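PDB 2EPG: tRNA-splicing ligase RtcB from Thermus thermophilus, which probably joins RNA ends carrying a 2',3'-cyclic or 3'-phosphate to 5'-hydroxyl RNA ends, using GTP and two manganese ions. Local coordinates for residues 25-30 with 56-61; 31-36 with 66-71; 113-118 with 332-337; 217-222 with 241-246; 262-267 with 281-286. One frame throughout, in Å; residues are numbered along the deposited sequence.

Interaction 1: residues 25-30 with 56-61; sequences PRQGKM and QLMNVA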
# COMPACT_ATOMS: atom_id res chain seq x y z
N PRO A 25 -14.78 -11.60 -20.53
CA PRO A 25 -16.23 -11.39 -20.53
C PRO A 25 -16.99 -12.25 -19.52
O PRO A 25 -16.61 -13.39 -19.22
CB PRO A 25 -16.62 -11.64 -21.99
CG PRO A 25 -15.52 -12.51 -22.52
CD PRO A 25 -14.28 -11.98 -21.86
N ARG A 26 -18.06 -11.69 -18.98
CA ARG A 26 -18.88 -12.36 -17.98
C ARG A 26 -19.34 -13.74 -18.45
O ARG A 26 -19.91 -13.87 -19.52
CB ARG A 26 -20.11 -11.51 -17.68
CG ARG A 26 -20.68 -11.73 -16.31
CD ARG A 26 -22.19 -11.62 -16.30
NE ARG A 26 -22.81 -12.91 -16.61
CZ ARG A 26 -23.04 -13.36 -17.83
NH1 ARG A 26 -23.60 -14.56 -18.00
NH2 ARG A 26 -22.74 -12.62 -18.90
N GLN A 27 -19.09 -14.76 -17.63
CA GLN A 27 -19.49 -16.12 -17.95
C GLN A 27 -19.72 -16.93 -16.68
O GLN A 27 -19.06 -16.71 -15.66
CB GLN A 27 -18.43 -16.81 -18.82
CG GLN A 27 -17.04 -16.87 -18.21
CD GLN A 27 -15.99 -17.28 -19.24
OE1 GLN A 27 -15.96 -18.44 -19.68
NE2 GLN A 27 -15.14 -16.33 -19.65
N GLY A 28 -20.66 -17.87 -16.74
CA GLY A 28 -20.94 -18.70 -15.58
C GLY A 28 -21.53 -17.92 -14.42
O GLY A 28 -22.52 -17.21 -14.58
N LYS A 29 -20.90 -18.03 -13.25
CA LYS A 29 -21.39 -17.36 -12.06
C LYS A 29 -21.00 -15.88 -11.96
O LYS A 29 -21.46 -15.17 -11.07
CB LYS A 29 -20.88 -18.09 -10.81
CG LYS A 29 -20.81 -19.61 -10.94
CD LYS A 29 -21.81 -20.33 -10.04
CE LYS A 29 -23.23 -20.22 -10.58
NZ LYS A 29 -24.16 -21.17 -9.90
N MSE A 30 -20.15 -15.42 -12.88
CA MSE A 30 -19.70 -14.04 -12.87
C MSE A 30 -20.87 -13.09 -13.03
O MSE A 30 -21.72 -13.27 -13.90
CB MSE A 30 -18.68 -13.82 -13.97
CG MSE A 30 -17.38 -14.54 -13.72
SE MSE A 30 -16.23 -14.45 -15.25
CE MSE A 30 -15.64 -12.60 -15.08
N GLN A 56 -9.07 -16.82 -9.96
CA GLN A 56 -9.39 -16.16 -8.69
C GLN A 56 -10.08 -14.84 -8.99
O GLN A 56 -11.04 -14.48 -8.31
CB GLN A 56 -8.13 -15.87 -7.87
CG GLN A 56 -7.48 -17.08 -7.26
CD GLN A 56 -6.50 -16.70 -6.18
OE1 GLN A 56 -5.67 -15.81 -6.37
NE2 GLN A 56 -6.59 -17.38 -5.04
N LEU A 57 -9.59 -14.11 -9.99
CA LEU A 57 -10.21 -12.83 -10.37
C LEU A 57 -11.65 -13.10 -10.82
O LEU A 57 -12.57 -12.34 -10.51
CB LEU A 57 -9.43 -12.15 -11.51
CG LEU A 57 -10.02 -10.81 -11.99
CD1 LEU A 57 -9.96 -9.82 -10.84
CD2 LEU A 57 -9.27 -10.27 -13.20
N MSE A 58 -11.85 -14.20 -11.53
CA MSE A 58 -13.19 -14.56 -11.98
C MSE A 58 -14.10 -14.89 -10.79
O MSE A 58 -15.29 -14.58 -10.81
CB MSE A 58 -13.13 -15.74 -12.96
CG MSE A 58 -12.62 -15.35 -14.33
SE MSE A 58 -12.02 -16.86 -15.40
CE MSE A 58 -13.75 -17.49 -15.99
N ASN A 59 -13.54 -15.50 -9.75
CA ASN A 59 -14.32 -15.84 -8.56
C ASN A 59 -14.78 -14.56 -7.87
O ASN A 59 -15.91 -14.46 -7.39
CB ASN A 59 -13.47 -16.67 -7.59
CG ASN A 59 -13.06 -18.02 -8.15
OD1 ASN A 59 -12.12 -18.64 -7.65
ND2 ASN A 59 -13.77 -18.50 -9.15
N VAL A 60 -13.90 -13.57 -7.81
CA VAL A 60 -14.21 -12.29 -7.19
C VAL A 60 -15.46 -11.73 -7.86
O VAL A 60 -16.37 -11.24 -7.19
CB VAL A 60 -13.03 -11.30 -7.37
CG1 VAL A 60 -13.44 -9.90 -6.91
CG2 VAL A 60 -11.82 -11.80 -6.57
N ALA A 61 -15.52 -11.84 -9.19
CA ALA A 61 -16.65 -11.35 -9.97
C ALA A 61 -17.99 -12.04 -9.69
O ALA A 61 -19.02 -11.61 -10.20
CB ALA A 61 -16.32 -11.46 -11.47
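Met30 and Met58, both selenomethionines, interlock at the tight end of this contact. Met30 places SE 3.8 Å from CG of Met58 and turns its terminal CE onto the methyl of Ala61, with 3.8 Å between Met30 CE and Ala61 CB. Met30 CG also rests 3.6 Å from the carbonyl O of Met58, a packing contact against the helix backbone. A bend at the end of the Met30 chain (chi3 75°) carries its CE over to Ala61. Met58 bends in the same way, and its CE reaches out to the amide of Gln27, at 4.0 Å from Gln27 CD. That outer meeting is looser: Gln27 NE2 is held by a weak bond to Pro25 O, within its own segment, and no hydrogen bond crosses between the segments. Farther out, the chain reverses through a type II' beta turn from Gln27 to Met30, with solvent-exposed Gly28 and Lys29 at its corner. The loop joins strands 21-24 and 34-37, and it packs here on the C-terminal part of helix 52-60. Met30 and Met58 both touch Ile24 of strand 21-24, while Leu57, one residue earlier in the helix, touches Ala70 and Ala72 of strand 70-73.

Interaction 2: residues 31-36 with 66-71; sequences RVDAVF and IVEPAL
Two carboxylates, those of Asp33 and Glu68, cross at a slant with their planes only 18° apart, and the Pro69 ring sits beyond them with its CG against CG2 of Val35 (3.8 Å). They flank the start of a parallel strand pair, 34-37 with 70-73, where Ala34 pairs with Ala70 and Val35 with Leu71. The like charges come close, 3.6 Å between Asp33 OD2 and Glu68 OE2, but each carboxylate has a donor: Asp33 makes a salt bridge to Arg23 and takes the backbone N of Arg26, while Glu68 OE2 receives the backbone N of Asp33. The nearby arginine would be expected to ease the repulsion. Glu68 gets there with an extended chain whose CG stands opposite the backbone N (chi1 -172°), passing antiparallel to Val32 and touching it CB to CB.

The peptide bond before Pro69 is cis, and regular pairing takes over just after it: Ala70 N donates to Asp33 O, and Ala70 O accepts from Val35 N at 2.8 Å. One side of the strands carries Ala34 and Ala70, both resting on Leu57 of helix 52-60. On the other, Val35 and Leu71 run side by side. At the loop end, CG2 of Val32 packs on CG2 of Ile66, and the bond from Asp33 N to Glu68 OE2, 2.7 Å long and nearly straight at 169°, meets the carboxylate on its anti side.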
# COMPACT_ATOMS: atom_id res chain seq x y z
N ARG A 31 -20.91 -12.08 -12.16
CA ARG A 31 -21.98 -11.09 -12.21
C ARG A 31 -21.61 -9.94 -13.13
O ARG A 31 -22.48 -9.24 -13.65
CB ARG A 31 -22.26 -10.56 -10.80
CG ARG A 31 -22.80 -11.63 -9.85
CD ARG A 31 -22.90 -11.12 -8.43
NE ARG A 31 -23.36 -12.14 -7.49
CZ ARG A 31 -24.62 -12.23 -7.05
NH1 ARG A 31 -24.95 -13.19 -6.20
NH2 ARG A 31 -25.54 -11.36 -7.45
N VAL A 32 -20.31 -9.76 -13.34
CA VAL A 32 -19.79 -8.69 -14.19
C VAL A 32 -18.55 -9.20 -14.91
O VAL A 32 -18.06 -10.29 -14.62
CB VAL A 32 -19.36 -7.45 -13.35
CG1 VAL A 32 -20.55 -6.86 -12.60
CG2 VAL A 32 -18.29 -7.86 -12.34
N ASP A 33 -18.07 -8.40 -15.85
CA ASP A 33 -16.86 -8.69 -16.58
C ASP A 33 -15.69 -8.46 -15.60
O ASP A 33 -15.84 -7.79 -14.58
CB ASP A 33 -16.63 -7.70 -17.73
CG ASP A 33 -17.62 -7.87 -18.88
OD1 ASP A 33 -18.26 -8.93 -18.99
OD2 ASP A 33 -17.72 -6.92 -19.70
N ALA A 34 -14.53 -9.00 -15.94
CA ALA A 34 -13.33 -8.76 -15.18
C ALA A 34 -12.39 -8.11 -16.21
O ALA A 34 -12.50 -8.37 -17.41
CB ALA A 34 -12.73 -10.06 -14.68
N VAL A 35 -11.49 -7.25 -15.75
CA VAL A 35 -10.52 -6.63 -16.65
C VAL A 35 -9.17 -6.68 -15.98
O VAL A 35 -9.06 -6.40 -14.78
CB VAL A 35 -10.89 -5.15 -16.95
CG1 VAL A 35 -9.68 -4.42 -17.52
CG2 VAL A 35 -12.06 -5.08 -17.93
N PHE A 36 -8.13 -7.06 -16.71
CA PHE A 36 -6.78 -7.08 -16.14
C PHE A 36 -5.77 -6.43 -17.07
O PHE A 36 -5.94 -6.42 -18.29
CB PHE A 36 -6.33 -8.51 -15.77
CG PHE A 36 -6.16 -9.44 -16.94
CD1 PHE A 36 -7.25 -10.15 -17.45
CD2 PHE A 36 -4.91 -9.64 -17.52
CE1 PHE A 36 -7.11 -11.03 -18.51
CE2 PHE A 36 -4.75 -10.52 -18.59
CZ PHE A 36 -5.85 -11.23 -19.09
N ILE A 66 -20.99 -6.55 -6.69
CA ILE A 66 -19.73 -6.12 -7.26
C ILE A 66 -20.01 -5.14 -8.39
O ILE A 66 -21.00 -5.29 -9.09
CB ILE A 66 -18.90 -7.30 -7.80
CG1 ILE A 66 -17.58 -6.76 -8.35
CG2 ILE A 66 -19.68 -8.07 -8.86
CD1 ILE A 66 -16.48 -7.75 -8.31
N VAL A 67 -19.16 -4.14 -8.53
CA VAL A 67 -19.30 -3.13 -9.58
C VAL A 67 -18.38 -3.52 -10.73
O VAL A 67 -17.21 -3.86 -10.52
CB VAL A 67 -18.92 -1.72 -9.04
CG1 VAL A 67 -19.06 -0.65 -10.15
CG2 VAL A 67 -19.82 -1.37 -7.84
N GLU A 68 -18.91 -3.51 -11.95
CA GLU A 68 -18.11 -3.87 -13.11
C GLU A 68 -17.02 -2.84 -13.40
O GLU A 68 -17.28 -1.63 -13.39
CB GLU A 68 -19.02 -4.01 -14.35
CG GLU A 68 -18.32 -4.58 -15.57
CD GLU A 68 -19.32 -5.05 -16.62
OE1 GLU A 68 -19.87 -4.20 -17.35
OE2 GLU A 68 -19.56 -6.28 -16.70
N PRO A 69 -15.78 -3.29 -13.66
CA PRO A 69 -15.40 -4.71 -13.68
C PRO A 69 -14.52 -5.05 -12.49
O PRO A 69 -13.98 -4.16 -11.84
CB PRO A 69 -14.60 -4.81 -14.97
CG PRO A 69 -13.75 -3.53 -14.87
CD PRO A 69 -14.78 -2.47 -14.37
N ALA A 70 -14.37 -6.35 -12.22
CA ALA A 70 -13.48 -6.80 -11.16
C ALA A 70 -12.13 -6.60 -11.86
O ALA A 70 -12.03 -6.90 -13.06
CB ALA A 70 -13.72 -8.29 -10.84
N LEU A 71 -11.11 -6.13 -11.14
CA LEU A 71 -9.81 -5.85 -11.75
C LEU A 71 -8.59 -6.47 -11.12
O LEU A 71 -8.57 -6.81 -9.94
CB LEU A 71 -9.56 -4.34 -11.78
CG LEU A 71 -10.45 -3.45 -12.64
CD1 LEU A 71 -10.83 -2.21 -11.86
CD2 LEU A 71 -9.70 -3.08 -13.93

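Interaction 3: residues 113-118 with 332-337; sequences LLASHL and RVLYDL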
# COMPACT_ATOMS: atom_id res chain seq x y z
N LEU A 113 7.45 7.46 1.62
CA LEU A 113 8.69 7.92 1.02
C LEU A 113 9.03 9.32 1.54
O LEU A 113 8.23 10.26 1.41
CB LEU A 113 8.59 7.97 -0.52
CG LEU A 113 9.87 8.40 -1.26
CD1 LEU A 113 10.99 7.36 -1.06
CD2 LEU A 113 9.60 8.52 -2.75
N LEU A 114 10.21 9.44 2.14
CA LEU A 114 10.69 10.73 2.63
C LEU A 114 11.65 11.24 1.54
O LEU A 114 12.39 10.46 0.94
CB LEU A 114 11.45 10.56 3.96
CG LEU A 114 10.75 9.90 5.15
CD1 LEU A 114 11.66 9.92 6.38
CD2 LEU A 114 9.45 10.64 5.45
N ALA A 115 11.62 12.55 1.29
CA ALA A 115 12.49 13.18 0.30
C ALA A 115 13.32 14.23 1.04
O ALA A 115 12.76 15.07 1.74
CB ALA A 115 11.65 13.84 -0.78
N SER A 116 14.64 14.21 0.87
CA SER A 116 15.50 15.16 1.58
C SER A 116 16.16 16.21 0.69
O SER A 116 16.00 16.18 -0.54
CB SER A 116 16.61 14.40 2.30
OG SER A 116 17.58 13.99 1.35
N HIS A 117 16.88 17.14 1.32
CA HIS A 117 17.62 18.18 0.61
C HIS A 117 19.02 17.69 0.25
O HIS A 117 19.75 18.36 -0.46
CB HIS A 117 17.79 19.43 1.48
CG HIS A 117 16.55 20.24 1.64
ND1 HIS A 117 16.34 21.08 2.71
CD2 HIS A 117 15.46 20.37 0.85
CE1 HIS A 117 15.18 21.69 2.58
NE2 HIS A 117 14.62 21.27 1.45
N LEU A 118 19.39 16.51 0.75
CA LEU A 118 20.72 15.95 0.51
C LEU A 118 20.91 15.24 -0.82
O LEU A 118 19.98 14.68 -1.39
CB LEU A 118 21.08 14.99 1.65
CG LEU A 118 21.19 15.64 3.03
CD1 LEU A 118 21.09 14.59 4.13
CD2 LEU A 118 22.51 16.39 3.12
N ARG A 332 11.23 15.49 4.28
CA ARG A 332 9.79 15.71 4.28
C ARG A 332 9.08 14.50 3.72
O ARG A 332 9.68 13.71 2.98
CB ARG A 332 9.43 16.92 3.42
CG ARG A 332 10.16 18.20 3.79
CD ARG A 332 9.68 19.34 2.90
NE ARG A 332 10.57 20.49 2.92
CZ ARG A 332 10.43 21.55 2.12
NH1 ARG A 332 11.28 22.57 2.20
NH2 ARG A 332 9.42 21.57 1.24
N VAL A 333 7.81 14.34 4.09
CA VAL A 333 7.02 13.25 3.58
C VAL A 333 6.59 13.63 2.15
O VAL A 333 5.87 14.62 1.96
CB VAL A 333 5.76 13.02 4.44
CG1 VAL A 333 4.89 11.94 3.82
CG2 VAL A 333 6.17 12.63 5.89
N LEU A 334 7.06 12.89 1.16
CA LEU A 334 6.66 13.14 -0.22
C LEU A 334 5.24 12.59 -0.31
O LEU A 334 4.31 13.29 -0.70
CB LEU A 334 7.62 12.42 -1.18
CG LEU A 334 7.44 12.74 -2.67
CD1 LEU A 334 8.75 12.50 -3.39
CD2 LEU A 334 6.30 11.90 -3.26
N TYR A 335 5.08 11.33 0.08
CA TYR A 335 3.75 10.72 0.15
C TYR A 335 3.79 9.45 1.00
O TYR A 335 4.86 8.94 1.32
CB TYR A 335 3.20 10.37 -1.25
CG TYR A 335 1.69 10.38 -1.28
CD1 TYR A 335 0.98 11.52 -0.90
CD2 TYR A 335 0.97 9.25 -1.65
CE1 TYR A 335 -0.41 11.53 -0.90
CE2 TYR A 335 -0.42 9.27 -1.65
CZ TYR A 335 -1.10 10.41 -1.28
OH TYR A 335 -2.48 10.43 -1.28
N ASP A 336 2.62 8.94 1.35
CA ASP A 336 2.49 7.72 2.13
C ASP A 336 1.15 7.10 1.73
O ASP A 336 0.11 7.76 1.83
CB ASP A 336 2.56 8.06 3.63
CG ASP A 336 2.32 6.84 4.54
OD1 ASP A 336 3.08 6.67 5.52
OD2 ASP A 336 1.36 6.07 4.30
N LEU A 337 1.16 5.86 1.26
CA LEU A 337 -0.07 5.20 0.85
C LEU A 337 -0.07 3.70 1.11
O LEU A 337 0.97 3.05 1.20
CB LEU A 337 -0.36 5.44 -0.65
CG LEU A 337 0.36 4.56 -1.69
CD1 LEU A 337 -0.09 4.94 -3.11
CD2 LEU A 337 1.88 4.74 -1.55
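Leu334 and Tyr335 both sit opposite Leu113, a classic beta bulge that shifts the register of this antiparallel pair by one residue. Leu113 serves the two of them with separate atoms: its N donates to Tyr335 O at 3.0 Å and its O accepts from Leu334 N at 2.9 Å. Leu334 adopts helix-like backbone angles (-76°/-54°), which is what lets the extra residue fit. Past the bulge the pairing is regular. Leu114 and Val333 form a non-hydrogen-bonded pair, and Ala115 and Arg332 exchange two backbone bonds, the one from Ala115 N to Arg332 O being 2.8 Å.

The bulge also swings the Leu334 side chain toward strand 110-119. Its CD1 reaches both CD2 of Leu113 and CB of Ala115, each at 4.1 Å, and it runs alongside Leu113, pointing the same way. On the opposite face CD2 of Leu114 meets CG2 of Val333 at 3.9 Å, a layer that helix 288-321 covers through Ala312, Val315 and Arg316. At the exposed end an extended Arg332 chain brings NH1 to the edge of the His117 ring, 3.7 Å from NE2, with the two planes 74° apart. Ser116 OG accepts from Leu118 N in an ST turn as the chain rounds its corner, and also bonds to Val241 O. Apart from that arginine-histidine approach, the side chains meet through hydrocarbon alone, which implies that backbone bonds set the register while aliphatic side chains pack on both faces.

Interaction 4: residues 217-222 with 241-246; sequences LEVQYV and VTVLIH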
# COMPACT_ATOMS: atom_id res chain seq x y z
N LEU A 217 13.31 -0.72 5.49
CA LEU A 217 13.44 0.70 5.34
C LEU A 217 14.71 0.85 4.52
O LEU A 217 15.67 0.11 4.74
CB LEU A 217 13.58 1.32 6.72
CG LEU A 217 14.21 2.67 7.01
CD1 LEU A 217 13.83 3.10 8.42
CD2 LEU A 217 15.73 2.58 6.86
N GLU A 218 14.72 1.73 3.53
CA GLU A 218 15.96 1.91 2.79
C GLU A 218 16.25 3.36 2.41
O GLU A 218 15.34 4.14 2.11
CB GLU A 218 16.06 0.99 1.56
CG GLU A 218 14.91 0.94 0.59
CD GLU A 218 15.19 0.02 -0.60
OE1 GLU A 218 15.64 -1.13 -0.41
OE2 GLU A 218 14.94 0.46 -1.74
N VAL A 219 17.52 3.71 2.53
CA VAL A 219 18.01 5.03 2.16
C VAL A 219 18.40 4.82 0.70
O VAL A 219 19.13 3.87 0.39
CB VAL A 219 19.25 5.44 2.96
CG1 VAL A 219 19.65 6.87 2.59
CG2 VAL A 219 18.97 5.31 4.45
N GLN A 220 17.92 5.69 -0.18
CA GLN A 220 18.18 5.54 -1.60
C GLN A 220 18.50 6.90 -2.22
O GLN A 220 18.53 7.94 -1.53
CB GLN A 220 16.92 5.00 -2.31
CG GLN A 220 15.97 4.15 -1.45
CD GLN A 220 14.49 4.24 -1.88
OE1 GLN A 220 13.86 5.30 -1.78
NE2 GLN A 220 13.95 3.13 -2.35
N TYR A 221 18.76 6.89 -3.52
CA TYR A 221 18.98 8.14 -4.22
C TYR A 221 18.21 8.03 -5.54
O TYR A 221 18.01 6.94 -6.07
CB TYR A 221 20.48 8.42 -4.45
CG TYR A 221 21.22 7.46 -5.37
CD1 TYR A 221 21.82 6.31 -4.87
CD2 TYR A 221 21.33 7.74 -6.73
CE1 TYR A 221 22.53 5.45 -5.71
CE2 TYR A 221 22.03 6.89 -7.57
CZ TYR A 221 22.62 5.75 -7.06
OH TYR A 221 23.31 4.91 -7.90
N VAL A 222 17.74 9.17 -6.03
CA VAL A 222 17.00 9.19 -7.28
C VAL A 222 18.05 9.02 -8.38
O VAL A 222 18.96 9.84 -8.48
CB VAL A 222 16.28 10.55 -7.45
CG1 VAL A 222 15.57 10.61 -8.78
CG2 VAL A 222 15.30 10.75 -6.30
N VAL A 241 18.67 12.27 -2.16
CA VAL A 241 18.58 11.18 -1.18
C VAL A 241 17.13 10.99 -0.69
O VAL A 241 16.45 11.95 -0.33
CB VAL A 241 19.49 11.47 0.06
CG1 VAL A 241 19.23 10.44 1.16
CG2 VAL A 241 20.95 11.40 -0.33
N THR A 242 16.64 9.75 -0.70
CA THR A 242 15.29 9.48 -0.21
C THR A 242 15.34 8.29 0.75
O THR A 242 16.34 7.57 0.82
CB THR A 242 14.29 9.14 -1.36
OG1 THR A 242 14.68 7.93 -2.02
CG2 THR A 242 14.24 10.27 -2.40
N VAL A 243 14.27 8.12 1.50
CA VAL A 243 14.15 7.02 2.43
C VAL A 243 12.76 6.40 2.24
O VAL A 243 11.75 7.08 2.37
CB VAL A 243 14.32 7.51 3.89
CG1 VAL A 243 14.24 6.32 4.86
CG2 VAL A 243 15.66 8.26 4.03
N LEU A 244 12.73 5.11 1.91
CA LEU A 244 11.47 4.42 1.69
C LEU A 244 11.21 3.45 2.84
O LEU A 244 12.03 2.59 3.14
CB LEU A 244 11.50 3.68 0.34
CG LEU A 244 10.19 3.05 -0.15
CD1 LEU A 244 10.15 2.99 -1.69
CD2 LEU A 244 10.06 1.65 0.45
N ILE A 245 10.05 3.61 3.48
CA ILE A 245 9.62 2.78 4.62
C ILE A 245 8.48 1.86 4.17
O ILE A 245 7.43 2.32 3.72
CB ILE A 245 9.11 3.68 5.77
CG1 ILE A 245 10.22 4.63 6.22
CG2 ILE A 245 8.64 2.81 6.93
CD1 ILE A 245 9.71 5.84 7.05
N HIS A 246 8.70 0.56 4.32
CA HIS A 246 7.74 -0.46 3.91
C HIS A 246 7.36 -1.30 5.12
O HIS A 246 8.19 -2.07 5.62
CB HIS A 246 8.37 -1.36 2.85
CG HIS A 246 7.38 -2.23 2.13
ND1 HIS A 246 6.30 -2.81 2.76
CD2 HIS A 246 7.32 -2.62 0.84
CE1 HIS A 246 5.62 -3.53 1.88
NE2 HIS A 246 6.21 -3.43 0.71
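The antiparallel strands 216-225 and 240-247 carry residues of the predicted GMP and manganese sites, and their meeting is centred on the facing pair Gln220 and Thr242. Gln220 N donates to Thr242 O at 2.7 Å, Thr242 N returns a bond to Gln220 O, and the side chains bond as well. Thr242 OG1 donates to Gln220 OE1 at 2.8 Å, tilted 24° from the carbonyl plane. The hydroxyl takes up the place between backbone N and carbonyl carbon (chi1 64°), from which it faces the amide. At the other end of that amide, Gln220 NE2 donates to OE2 of Glu218 on its anti lone pair, 2.9 Å away, so both polar ends of the buried glutamine are held and its rotation is fixed. Leu244 crosses this side chain, its CB 3.6 Å from Gln220 OE1.

Glu218 is itself predicted to bind GMP, as is Leu217, and His246, near the end of the other strand, is a predicted manganese ligand; Gln220 would thus be a second-shell residue orienting Glu218. Glu218 and Leu244 form the next hydrogen-bonded pair. On the reverse face Val219 CG1 meets Val241 CG1 at 3.9 Å, and helix 288-321 closes over Leu217, Val243 and Ile245.

Interaction 5: residues 262-267 with 281-286; sequences ERFLKV and AAAPIK
The last turn of helix 250-265 faces an extended run of chain that includes the short strand 283-284, and no hydrogen bond joins them. The backbones stay well apart, with CA atoms 6.1 Å from each other at Phe264 and Ala282 and 6.0 Å at Leu265 and Ala281. Lys266 is the first residue to leave helical geometry, although its N still bonds to Glu262 O. From Ala281 to Ala283 the side chains alternate, so that Ala281 and Ala283 point toward the helix and Ala282 points away.

The methyl of Ala283 sits squarely over one face of the Phe264 ring, a CH-pi contact with CB 3.6 Å from the ring centroid and only 10° off its normal. Phe264 CG stands beside the backbone N (chi1 -82°), which sends the ring out over the strand; CD2 also comes 3.7 Å from the carbonyl carbon of Ala282, while Ala281 O lies at the ring edge. One residue on, CD2 of Leu265 packs against CB of Ala281 at 3.7 Å. Ala281 O is hydrogen-bonded with Ser99 OG. Strand 97-98 pairs antiparallel with 283-284, and its Val98, together with Pro100 of a loop and Glu289 of helix 288-321, also touches Phe264.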
# COMPACT_ATOMS: atom_id res chain seq x y z
N GLU A 262 -13.00 -15.93 10.13
CA GLU A 262 -13.72 -17.00 10.81
C GLU A 262 -15.08 -16.55 11.30
O GLU A 262 -16.03 -17.33 11.28
CB GLU A 262 -12.89 -17.60 11.96
CG GLU A 262 -12.09 -16.62 12.80
CD GLU A 262 -11.14 -17.34 13.76
OE1 GLU A 262 -10.19 -18.02 13.29
OE2 GLU A 262 -11.34 -17.23 14.99
N ARG A 263 -15.20 -15.30 11.72
CA ARG A 263 -16.49 -14.81 12.16
C ARG A 263 -17.43 -14.75 10.94
O ARG A 263 -18.61 -15.05 11.05
CB ARG A 263 -16.36 -13.43 12.82
CG ARG A 263 -17.70 -12.89 13.31
CD ARG A 263 -17.59 -11.58 14.09
NE ARG A 263 -18.93 -11.10 14.44
CZ ARG A 263 -19.22 -9.87 14.85
NH1 ARG A 263 -20.47 -9.55 15.13
NH2 ARG A 263 -18.26 -8.96 14.99
N PHE A 264 -16.88 -14.36 9.79
CA PHE A 264 -17.67 -14.27 8.54
C PHE A 264 -18.06 -15.64 7.99
O PHE A 264 -19.07 -15.79 7.30
CB PHE A 264 -16.88 -13.54 7.44
CG PHE A 264 -16.93 -12.04 7.53
CD1 PHE A 264 -17.26 -11.40 8.73
CD2 PHE A 264 -16.60 -11.25 6.43
CE1 PHE A 264 -17.25 -10.00 8.83
CE2 PHE A 264 -16.59 -9.85 6.52
CZ PHE A 264 -16.91 -9.23 7.72
N LEU A 265 -17.24 -16.65 8.28
CA LEU A 265 -17.53 -17.99 7.80
C LEU A 265 -18.70 -18.56 8.60
O LEU A 265 -19.62 -19.16 8.04
CB LEU A 265 -16.30 -18.88 7.96
CG LEU A 265 -15.14 -18.61 6.99
CD1 LEU A 265 -13.87 -19.28 7.51
CD2 LEU A 265 -15.51 -19.12 5.59
N LYS A 266 -18.67 -18.33 9.91
CA LYS A 266 -19.70 -18.85 10.81
C LYS A 266 -20.97 -18.01 10.89
O LYS A 266 -21.67 -18.04 11.90
CB LYS A 266 -19.12 -19.03 12.21
CG LYS A 266 -19.78 -20.13 13.03
CD LYS A 266 -18.95 -20.49 14.26
CE LYS A 266 -19.35 -21.85 14.84
NZ LYS A 266 -20.77 -21.89 15.29
N VAL A 267 -21.27 -17.26 9.83
CA VAL A 267 -22.47 -16.44 9.80
C VAL A 267 -22.91 -16.26 8.36
O VAL A 267 -23.94 -15.65 8.09
CB VAL A 267 -22.20 -15.04 10.44
CG1 VAL A 267 -21.46 -14.13 9.46
CG2 VAL A 267 -23.51 -14.42 10.88
N ALA A 281 -14.54 -15.65 1.74
CA ALA A 281 -15.42 -15.33 2.86
C ALA A 281 -15.76 -13.85 2.94
O ALA A 281 -14.87 -13.02 3.12
CB ALA A 281 -14.78 -15.79 4.15
N ALA A 282 -17.04 -13.51 2.81
CA ALA A 282 -17.49 -12.11 2.84
C ALA A 282 -18.81 -11.95 3.58
O ALA A 282 -19.51 -12.91 3.82
CB ALA A 282 -17.64 -11.59 1.41
N ALA A 283 -19.15 -10.70 3.92
CA ALA A 283 -20.39 -10.40 4.61
C ALA A 283 -20.94 -9.10 4.03
O ALA A 283 -20.19 -8.28 3.50
CB ALA A 283 -20.14 -10.23 6.13
N PRO A 284 -22.26 -8.91 4.11
CA PRO A 284 -22.83 -7.68 3.57
C PRO A 284 -22.21 -6.49 4.27
O PRO A 284 -22.04 -6.49 5.50
CB PRO A 284 -24.32 -7.81 3.90
CG PRO A 284 -24.54 -9.30 3.87
CD PRO A 284 -23.32 -9.83 4.58
N ILE A 285 -21.85 -5.49 3.48
CA ILE A 285 -21.27 -4.27 4.00
C ILE A 285 -22.22 -3.68 5.05
O ILE A 285 -21.78 -3.21 6.10
CB ILE A 285 -21.07 -3.25 2.84
CG1 ILE A 285 -19.88 -3.67 1.97
CG2 ILE A 285 -20.86 -1.85 3.38
CD1 ILE A 285 -19.90 -3.08 0.60
N LYS A 286 -23.52 -3.76 4.81
CA LYS A 286 -24.50 -3.21 5.76
C LYS A 286 -24.92 -4.10 6.93
O LYS A 286 -25.79 -3.71 7.71
CB LYS A 286 -25.75 -2.76 5.02
CG LYS A 286 -25.59 -1.50 4.20
CD LYS A 286 -26.92 -1.19 3.52
CE LYS A 286 -26.89 0.09 2.73
NZ LYS A 286 -28.22 0.29 2.09

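In the fold
Interactions 3, 4 and 5 are buried; 3 and 4 also share strand neighbours, since strand 110-119 pairs with 332-347 on one side and with 240-247 on the other, with Leu114 N probably bonded to Val243 O, beside the predicted nucleotide site. Interactions 1 and 2 form a second group, their centres about 35 to 40 Å from those of interactions 3 and 4, on the other side of the chain's centre. Both are only partly buried, and a probable bond from Arg31 N to Ala61 O links them. Interaction 5, about 20 Å from interaction 1 between centres, lacks cross-segment hydrogen bonds, as interaction 1 does; the strand pairs are joined by backbone hydrogen bonds.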